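Local coordinates for RabGDI protein (Plasmodium falciparum 3D7, PDB 3P1W) that probably acts as a Rab GDP-dissociation inhibitor, keeping Rab GTPases in their GDP-bound form and helping to move them on and off membranes, at residues L158-R163 against N200-T205; K142-D147 against N166-V171. All coordinates share one frame; numbering follows the deposited sequence.

Both contacts lie in the helical part of the chain, which matches domain II of Rab GDIs, and they share helix 158-173. Contact 1 joins the first turns of that helix to the turn leading into helix 203-213; contact 2 joins its later turns to the loop that follows strand 138-142. Their centres are about 11 Å apart, about 29 and 24 Å respectively from the centre of the chain. They meet directly where Leu201 CD1 packs on Phe167 CG at 4.0 Å. Helix 203-213 begins in contact 1 and also covers Tyr168 of contact 2. In related GDIs the helical domain takes up the prenyl group of the Rab.

Contact 1. Residues L158-R163 against N200-T205; sequences LMEKNR and NLCQLT
Glu160 reaches helix 203-213 because its CG extends away from the backbone N (chi1 -173°) and the chain then bends at chi2 (76°), setting the carboxylate at the helix start, where Cys202 is the N-cap. A carboxylate on helix 158-173 thus binds the N-terminal turn of helix 203-213, in the helical domain of the Rab GDI fold. OE1 of Glu160 takes two bonds: Cys202 N donates to it over 2.8 Å in a nearly straight bond (165° at the hydrogen), and Thr205 OG1 donates to it from a side chain coming from the opposite direction, at 2.5 Å, a distance so short that its exact value is doubtful. The start of the helix would be expected to favour a negative charge here. The other oxygen is held within its own helix. Arg163, bent at chi3, grips Glu160 side-on: NE at 3.0 Å and NH2 at 3.1 Å both reach OE2, which lies somewhat out of the guanidinium plane; this salt bridge should limit rotation of the carboxylate. Asn200 closes the preceding helix with a Schellman motif, and its CB lies 3.9 Å from Arg163 CD. Leu201 supplies the apolar contact: its CD2 branch approaches the backbone carbon C of Arg163 to 3.8 Å and the CB of the same arginine to 3.9 Å.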
ATOM      1  N   LEU A 158      14.768  -5.018 -29.529  0.50 45.59           N
ATOM      2  CA  LEU A 158      15.320  -6.362 -29.720  0.50 46.20           C
ATOM      3  C   LEU A 158      16.646  -6.568 -28.987  0.50 46.75           C
ATOM      4  O   LEU A 158      16.872  -7.623 -28.409  0.50 46.22           O
ATOM      5  CB  LEU A 158      15.515  -6.656 -31.219  0.50 47.84           C
ATOM      6  CG  LEU A 158      15.622  -8.135 -31.603  0.50 48.39           C
ATOM      7  CD1 LEU A 158      14.336  -8.873 -31.259  0.50 47.00           C
ATOM      8  CD2 LEU A 158      15.950  -8.290 -33.093  0.50 50.79           C
ATOM      9  N   MET A 159      17.783  -6.280 -28.723  0.50 49.52           N
ATOM     10  CA  MET A 159      19.066  -5.735 -28.309  0.50 50.38           C
ATOM     11  C   MET A 159      18.942  -5.339 -26.848  0.50 49.06           C
ATOM     12  O   MET A 159      19.649  -5.888 -26.010  0.50 49.29           O
ATOM     13  CB  MET A 159      19.470  -4.531 -29.163  0.50 51.06           C
ATOM     14  N   GLU A 160      18.032  -4.413 -26.525  1.00 47.61           N
ATOM     15  CA  GLU A 160      17.788  -4.093 -25.113  1.00 46.71           C
ATOM     16  C   GLU A 160      17.264  -5.322 -24.371  1.00 46.26           C
ATOM     17  O   GLU A 160      17.540  -5.498 -23.187  1.00 46.64           O
ATOM     18  CB  GLU A 160      16.821  -2.912 -24.977  1.00 45.25           C
ATOM     19  CG  GLU A 160      16.641  -2.403 -23.545  1.00 45.48           C
ATOM     20  CD  GLU A 160      17.805  -1.576 -23.030  1.00 47.05           C
ATOM     21  OE1 GLU A 160      17.697  -1.089 -21.882  1.00 44.84           O
ATOM     22  OE2 GLU A 160      18.830  -1.422 -23.746  1.00 49.42           O
ATOM     23  N   LYS A 161      16.543  -6.186 -25.077  1.00 46.73           N
ATOM     24  CA  LYS A 161      16.046  -7.430 -24.498  1.00 46.73           C
ATOM     25  C   LYS A 161      17.185  -8.288 -23.954  1.00 47.96           C
ATOM     26  O   LYS A 161      17.106  -8.793 -22.835  1.00 47.68           O
ATOM     27  CB  LYS A 161      15.231  -8.208 -25.533  1.00 47.29           C
ATOM     28  CG  LYS A 161      13.948  -7.491 -25.921  1.00 46.96           C
ATOM     29  CD  LYS A 161      13.166  -8.172 -27.023  1.00 47.83           C
ATOM     30  CE  LYS A 161      11.934  -7.335 -27.382  1.00 46.49           C
ATOM     31  NZ  LYS A 161      10.746  -8.164 -27.657  1.00 47.46           N
ATOM     32  N   ASN A 162      18.242  -8.436 -24.750  1.00 49.79           N
ATOM     33  CA  ASN A 162      19.407  -9.229 -24.356  1.00 51.31           C
ATOM     34  C   ASN A 162      20.083  -8.594 -23.147  1.00 50.18           C
ATOM     35  O   ASN A 162      20.459  -9.282 -22.205  1.00 50.61           O
ATOM     36  CB  ASN A 162      20.443  -9.343 -25.502  1.00 53.61           C
ATOM     37  CG  ASN A 162      19.892 -10.020 -26.751  1.00 55.98           C
ATOM     38  OD1 ASN A 162      20.377 -11.077 -27.157  1.00 62.25           O
ATOM     39  ND2 ASN A 162      18.905  -9.391 -27.396  1.00 58.51           N
ATOM     40  N   ARG A 163      20.235  -7.274 -23.190  1.00 49.13           N
ATOM     41  CA  ARG A 163      20.873  -6.530 -22.107  1.00 48.80           C
ATOM     42  C   ARG A 163      20.095  -6.697 -20.793  1.00 46.16           C
ATOM     43  O   ARG A 163      20.683  -6.969 -19.749  1.00 45.42           O
ATOM     44  CB  ARG A 163      21.013  -5.044 -22.478  1.00 49.04           C
ATOM     45  CG  ARG A 163      21.873  -4.812 -23.710  1.00 52.48           C
ATOM     46  CD  ARG A 163      22.475  -3.406 -23.789  1.00 54.61           C
ATOM     47  NE  ARG A 163      21.589  -2.416 -24.410  1.00 54.79           N
ATOM     48  CZ  ARG A 163      21.599  -2.063 -25.699  1.00 57.68           C
ATOM     49  NH1 ARG A 163      22.430  -2.631 -26.566  1.00 57.63           N
ATOM     50  NH2 ARG A 163      20.748  -1.137 -26.136  1.00 57.43           N
ATOM     51  N   ASN A 200      24.548  -1.228 -19.760  1.00 48.50           N
ATOM     52  CA  ASN A 200      24.129  -0.400 -20.888  1.00 48.76           C
ATOM     53  C   ASN A 200      22.600  -0.386 -21.080  1.00 46.65           C
ATOM     54  O   ASN A 200      22.101  -0.434 -22.210  1.00 46.48           O
ATOM     55  CB  ASN A 200      24.849  -0.837 -22.174  1.00 51.37           C
ATOM     56  CG  ASN A 200      25.291   0.343 -23.032  1.00 54.09           C
ATOM     57  OD1 ASN A 200      24.569   1.333 -23.176  1.00 56.73           O
ATOM     58  ND2 ASN A 200      26.484   0.247 -23.594  1.00 58.48           N
ATOM     59  N   LEU A 201      21.864  -0.331 -19.970  1.00 44.61           N
ATOM     60  CA  LEU A 201      20.395  -0.240 -20.030  1.00 42.87           C
ATOM     61  C   LEU A 201      19.953   1.188 -20.385  1.00 42.56           C
ATOM     62  O   LEU A 201      20.531   2.149 -19.886  1.00 42.66           O
ATOM     63  CB  LEU A 201      19.783  -0.682 -18.698  1.00 41.09           C
ATOM     64  CG  LEU A 201      20.070  -2.113 -18.230  1.00 41.13           C
ATOM     65  CD1 LEU A 201      19.262  -2.459 -16.996  1.00 40.06           C
ATOM     66  CD2 LEU A 201      19.804  -3.154 -19.322  1.00 39.78           C
ATOM     67  N   CYS A 202      18.929   1.321 -21.241  1.00 42.35           N
ATOM     68  CA  CYS A 202      18.391   2.641 -21.628  1.00 42.30           C
ATOM     69  C   CYS A 202      17.372   3.215 -20.611  1.00 40.52           C
ATOM     70  O   CYS A 202      16.949   2.523 -19.686  1.00 37.34           O
ATOM     71  CB  CYS A 202      17.734   2.563 -23.005  1.00 43.19           C
ATOM     72  SG  CYS A 202      16.099   1.839 -22.983  0.50 42.46           S
ATOM     73  N   GLN A 203      16.986   4.473 -20.822  1.00 40.13           N
ATOM     74  CA  GLN A 203      16.216   5.220 -19.852  1.00 39.89           C
ATOM     75  C   GLN A 203      14.858   4.577 -19.556  1.00 37.28           C
ATOM     76  O   GLN A 203      14.492   4.440 -18.395  1.00 36.17           O
ATOM     77  CB  GLN A 203      16.041   6.687 -20.292  1.00 40.79           C
ATOM     78  CG  GLN A 203      15.296   7.576 -19.285  1.00 43.33           C
ATOM     79  CD  GLN A 203      15.796   7.400 -17.846  1.00 46.75           C
ATOM     80  OE1 GLN A 203      17.006   7.323 -17.609  1.00 51.95           O
ATOM     81  NE2 GLN A 203      14.863   7.329 -16.885  1.00 45.07           N
ATOM     82  N   LEU A 204      14.129   4.179 -20.595  1.00 36.40           N
ATOM     83  CA  LEU A 204      12.844   3.513 -20.423  1.00 33.88           C
ATOM     84  C   LEU A 204      12.982   2.214 -19.633  1.00 33.00           C
ATOM     85  O   LEU A 204      12.117   1.879 -18.813  1.00 30.99           O
ATOM     86  CB  LEU A 204      12.178   3.271 -21.788  1.00 34.62           C
ATOM     87  CG  LEU A 204      11.622   4.537 -22.462  1.00 34.77           C
ATOM     88  CD1 LEU A 204      11.287   4.273 -23.953  1.00 37.76           C
ATOM     89  CD2 LEU A 204      10.418   5.096 -21.696  1.00 32.52           C
ATOM     90  N   THR A 205      14.093   1.500 -19.819  1.00 32.59           N
ATOM     91  CA  THR A 205      14.348   0.289 -19.026  1.00 31.85           C
ATOM     92  C   THR A 205      14.538   0.627 -17.558  1.00 30.92           C
ATOM     93  O   THR A 205      13.943  -0.014 -16.688  1.00 28.78           O
ATOM     94  CB  THR A 205      15.582  -0.467 -19.527  1.00 33.75           C
ATOM     95  OG1 THR A 205      15.443  -0.672 -20.927  1.00 34.13           O
ATOM     96  CG2 THR A 205      15.723  -1.828 -18.817  1.00 32.62           C
TER

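Contact 2. Residues K142-D147 against N166-V171; sequences KVPATD and NFYQYV
Tyr168 and Pro144 supply the hydrogen bond of this contact: the phenol OH of Tyr168 donates to Pro144 O over 2.6 Å. The donor meets the oxygen at a C=O...O angle of 144° and stands 35° out of the carbonyl plane. With chi1 at -82°, CG of Tyr168 sits beside its own backbone N, and the ring runs out from the helix past Asp147 and Thr146 to Pro144. Polar contacts at the ring edge come next. Thr146 O lies in the plane of the ring, 3.3 Å from CD2 of Tyr168, so one edge of the tyrosine runs past the carbonyl oxygens of Pro144 and Thr146, two residues apart. Apolar packing is lighter: Pro144 CB is 4.3 Å from Tyr168 CE2, and CB of the tyrosine rests 3.9 Å from Asp147 CA. Leu209 and Val213 of helix 203-213 also touch the tyrosine side chain. Beyond it, Asp147 and Gln169 cross at about a right angle, CB of the aspartate 3.7 Å from CG of the glutamine. Their polar ends only approach, OD2 of Asp147 and NE2 of Gln169 being a long 3.6 Å apart. The loop is fixed from its own side by Glu149, whose backbone N is capped by Thr146 OG1 and whose OE1 accepts from Ala145 N. What results is a strand-to-helix connection, ending in a threonine N-cap, tied by a buried tyrosine to the helical domain of the Rab GDI fold.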
ATOM      1  N   LYS A 142       3.078  -6.063 -19.412  1.00 24.53           N
ATOM      2  CA  LYS A 142       3.482  -6.933 -18.328  1.00 25.95           C
ATOM      3  C   LYS A 142       4.867  -6.562 -17.876  1.00 25.56           C
ATOM      4  O   LYS A 142       5.728  -6.259 -18.702  1.00 25.39           O
ATOM      5  CB  LYS A 142       3.532  -8.382 -18.765  1.00 27.71           C
ATOM      6  CG  LYS A 142       2.209  -9.050 -18.900  1.00 32.14           C
ATOM      7  CD  LYS A 142       2.450 -10.487 -19.442  1.00 38.42           C
ATOM      8  CE  LYS A 142       1.199 -11.350 -19.401  1.00 41.42           C
ATOM      9  NZ  LYS A 142       1.513 -12.754 -19.882  1.00 45.46           N
ATOM     10  N   VAL A 143       5.051  -6.545 -16.561  1.00 24.86           N
ATOM     11  CA  VAL A 143       6.341  -6.281 -15.958  1.00 25.02           C
ATOM     12  C   VAL A 143       7.148  -7.579 -15.966  1.00 27.36           C
ATOM     13  O   VAL A 143       6.744  -8.551 -15.339  1.00 27.93           O
ATOM     14  CB  VAL A 143       6.203  -5.806 -14.519  1.00 24.00           C
ATOM     15  CG1 VAL A 143       7.576  -5.665 -13.888  1.00 24.46           C
ATOM     16  CG2 VAL A 143       5.403  -4.460 -14.474  1.00 21.39           C
ATOM     17  N   PRO A 144       8.288  -7.588 -16.670  1.00 28.90           N
ATOM     18  CA  PRO A 144       9.084  -8.816 -16.715  1.00 30.86           C
ATOM     19  C   PRO A 144       9.840  -9.013 -15.426  1.00 31.95           C
ATOM     20  O   PRO A 144      10.383  -8.055 -14.863  1.00 31.51           O
ATOM     21  CB  PRO A 144      10.031  -8.587 -17.890  1.00 31.98           C
ATOM     22  CG  PRO A 144      10.115  -7.130 -18.052  1.00 30.71           C
ATOM     23  CD  PRO A 144       8.866  -6.514 -17.500  1.00 28.52           C
ATOM     24  N   ALA A 145       9.824 -10.245 -14.928  1.00 33.44           N
ATOM     25  CA  ALA A 145      10.443 -10.546 -13.647  1.00 34.67           C
ATOM     26  C   ALA A 145      11.422 -11.710 -13.691  1.00 36.63           C
ATOM     27  O   ALA A 145      11.979 -12.051 -12.669  1.00 37.39           O
ATOM     28  CB  ALA A 145       9.368 -10.795 -12.593  1.00 34.36           C
ATOM     29  N   THR A 146      11.632 -12.311 -14.859  1.00 37.90           N
ATOM     30  CA  THR A 146      12.687 -13.305 -15.011  1.00 39.87           C
ATOM     31  C   THR A 146      13.509 -12.972 -16.241  1.00 40.80           C
ATOM     32  O   THR A 146      13.080 -12.190 -17.107  1.00 38.31           O
ATOM     33  CB  THR A 146      12.120 -14.713 -15.198  1.00 41.15           C
ATOM     34  OG1 THR A 146      11.471 -14.784 -16.471  1.00 41.56           O
ATOM     35  CG2 THR A 146      11.137 -15.064 -14.088  1.00 42.14           C
ATOM     36  N   ASP A 147      14.687 -13.583 -16.315  1.00 42.69           N
ATOM     37  CA  ASP A 147      15.573 -13.390 -17.450  1.00 45.07           C
ATOM     38  C   ASP A 147      14.842 -13.710 -18.758  1.00 45.57           C
ATOM     39  O   ASP A 147      14.952 -12.969 -19.733  1.00 45.39           O
ATOM     40  CB  ASP A 147      16.889 -14.209 -17.297  1.00 47.27           C
ATOM     41  CG  ASP A 147      16.663 -15.703 -17.047  1.00 49.59           C
ATOM     42  OD1 ASP A 147      15.541 -16.114 -16.678  1.00 51.17           O
ATOM     43  OD2 ASP A 147      17.634 -16.478 -17.214  1.00 52.33           O
ATOM     44  N   ASN A 166      20.562 -10.128 -19.387  1.00 46.59           N
ATOM     45  CA  ASN A 166      21.863 -10.213 -18.720  1.00 47.72           C
ATOM     46  C   ASN A 166      21.795  -9.578 -17.334  1.00 46.14           C
ATOM     47  O   ASN A 166      22.353 -10.100 -16.361  1.00 46.07           O
ATOM     48  CB  ASN A 166      22.963  -9.542 -19.562  1.00 49.21           C
ATOM     49  CG  ASN A 166      23.281 -10.306 -20.854  1.00 52.21           C
ATOM     50  OD1 ASN A 166      23.223 -11.541 -20.906  1.00 53.73           O
ATOM     51  ND2 ASN A 166      23.636  -9.561 -21.906  1.00 53.00           N
ATOM     52  N   PHE A 167      21.079  -8.462 -17.237  1.00 43.75           N
ATOM     53  CA  PHE A 167      20.903  -7.792 -15.957  1.00 42.53           C
ATOM     54  C   PHE A 167      20.161  -8.689 -14.971  1.00 41.99           C
ATOM     55  O   PHE A 167      20.595  -8.869 -13.845  1.00 42.37           O
ATOM     56  CB  PHE A 167      20.170  -6.467 -16.148  1.00 40.95           C
ATOM     57  CG  PHE A 167      19.906  -5.742 -14.872  1.00 39.59           C
ATOM     58  CD1 PHE A 167      20.958  -5.246 -14.124  1.00 40.38           C
ATOM     59  CD2 PHE A 167      18.613  -5.550 -14.419  1.00 38.31           C
ATOM     60  CE1 PHE A 167      20.728  -4.566 -12.931  1.00 41.12           C
ATOM     61  CE2 PHE A 167      18.379  -4.866 -13.227  1.00 36.51           C
ATOM     62  CZ  PHE A 167      19.452  -4.382 -12.487  1.00 38.87           C
ATOM     63  N   TYR A 168      19.039  -9.258 -15.392  1.00 41.75           N
ATOM     64  CA  TYR A 168      18.290 -10.152 -14.514  1.00 41.15           C
ATOM     65  C   TYR A 168      19.093 -11.392 -14.112  1.00 43.05           C
ATOM     66  O   TYR A 168      19.013 -11.838 -12.974  1.00 43.47           O
ATOM     67  CB  TYR A 168      16.958 -10.552 -15.140  1.00 40.25           C
ATOM     68  CG  TYR A 168      15.838  -9.529 -14.960  1.00 38.45           C
ATOM     69  CD1 TYR A 168      15.984  -8.397 -14.150  1.00 39.50           C
ATOM     70  CD2 TYR A 168      14.611  -9.735 -15.546  1.00 38.79           C
ATOM     71  CE1 TYR A 168      14.927  -7.490 -13.978  1.00 38.66           C
ATOM     72  CE2 TYR A 168      13.569  -8.849 -15.388  1.00 37.89           C
ATOM     73  CZ  TYR A 168      13.715  -7.730 -14.606  1.00 37.91           C
ATOM     74  OH  TYR A 168      12.632  -6.858 -14.462  1.00 34.79           O
ATOM     75  N   GLN A 169      19.855 -11.950 -15.042  1.00 44.18           N
ATOM     76  CA  GLN A 169      20.743 -13.067 -14.711  1.00 46.02           C
ATOM     77  C   GLN A 169      21.726 -12.667 -13.611  1.00 46.95           C
ATOM     78  O   GLN A 169      21.861 -13.373 -12.613  1.00 48.39           O
ATOM     79  CB  GLN A 169      21.468 -13.584 -15.956  0.50 47.17           C
ATOM     80  CG  GLN A 169      20.568 -14.379 -16.881  0.50 46.29           C
ATOM     81  CD  GLN A 169      21.287 -14.847 -18.132  0.50 46.54           C
ATOM     82  OE1 GLN A 169      22.499 -14.699 -18.251  0.50 47.39           O
ATOM     83  NE2 GLN A 169      20.541 -15.411 -19.069  0.50 45.53           N
ATOM     84  N   TYR A 170      22.372 -11.517 -13.782  1.00 47.01           N
ATOM     85  CA  TYR A 170      23.285 -10.976 -12.767  1.00 47.64           C
ATOM     86  C   TYR A 170      22.627 -10.836 -11.398  1.00 46.64           C
ATOM     87  O   TYR A 170      23.164 -11.324 -10.401  1.00 46.69           O
ATOM     88  CB  TYR A 170      23.829  -9.615 -13.213  1.00 47.33           C
ATOM     89  CG  TYR A 170      24.777  -8.946 -12.223  1.00 47.83           C
ATOM     90  CD1 TYR A 170      26.076  -9.425 -12.029  1.00 49.40           C
ATOM     91  CD2 TYR A 170      24.392  -7.809 -11.527  1.00 45.74           C
ATOM     92  CE1 TYR A 170      26.954  -8.794 -11.132  1.00 49.46           C
ATOM     93  CE2 TYR A 170      25.252  -7.175 -10.634  1.00 46.60           C
ATOM     94  CZ  TYR A 170      26.538  -7.669 -10.445  1.00 48.91           C
ATOM     95  OH  TYR A 170      27.370  -7.022  -9.555  1.00 48.95           O
ATOM     96  N   VAL A 171      21.466 -10.174 -11.345  1.00 44.87           N
ATOM     97  CA  VAL A 171      20.786  -9.940 -10.066  1.00 44.61           C
ATOM     98  C   VAL A 171      20.365 -11.262  -9.427  1.00 46.02           C
ATOM     99  O   VAL A 171      20.455 -11.437  -8.215  1.00 45.54           O
ATOM    100  CB  VAL A 171      19.531  -9.035 -10.238  1.00 42.26           C
ATOM    101  CG1 VAL A 171      18.822  -8.842  -8.900  1.00 42.44           C
ATOM    102  CG2 VAL A 171      19.925  -7.696 -10.830  1.00 41.22           C
TER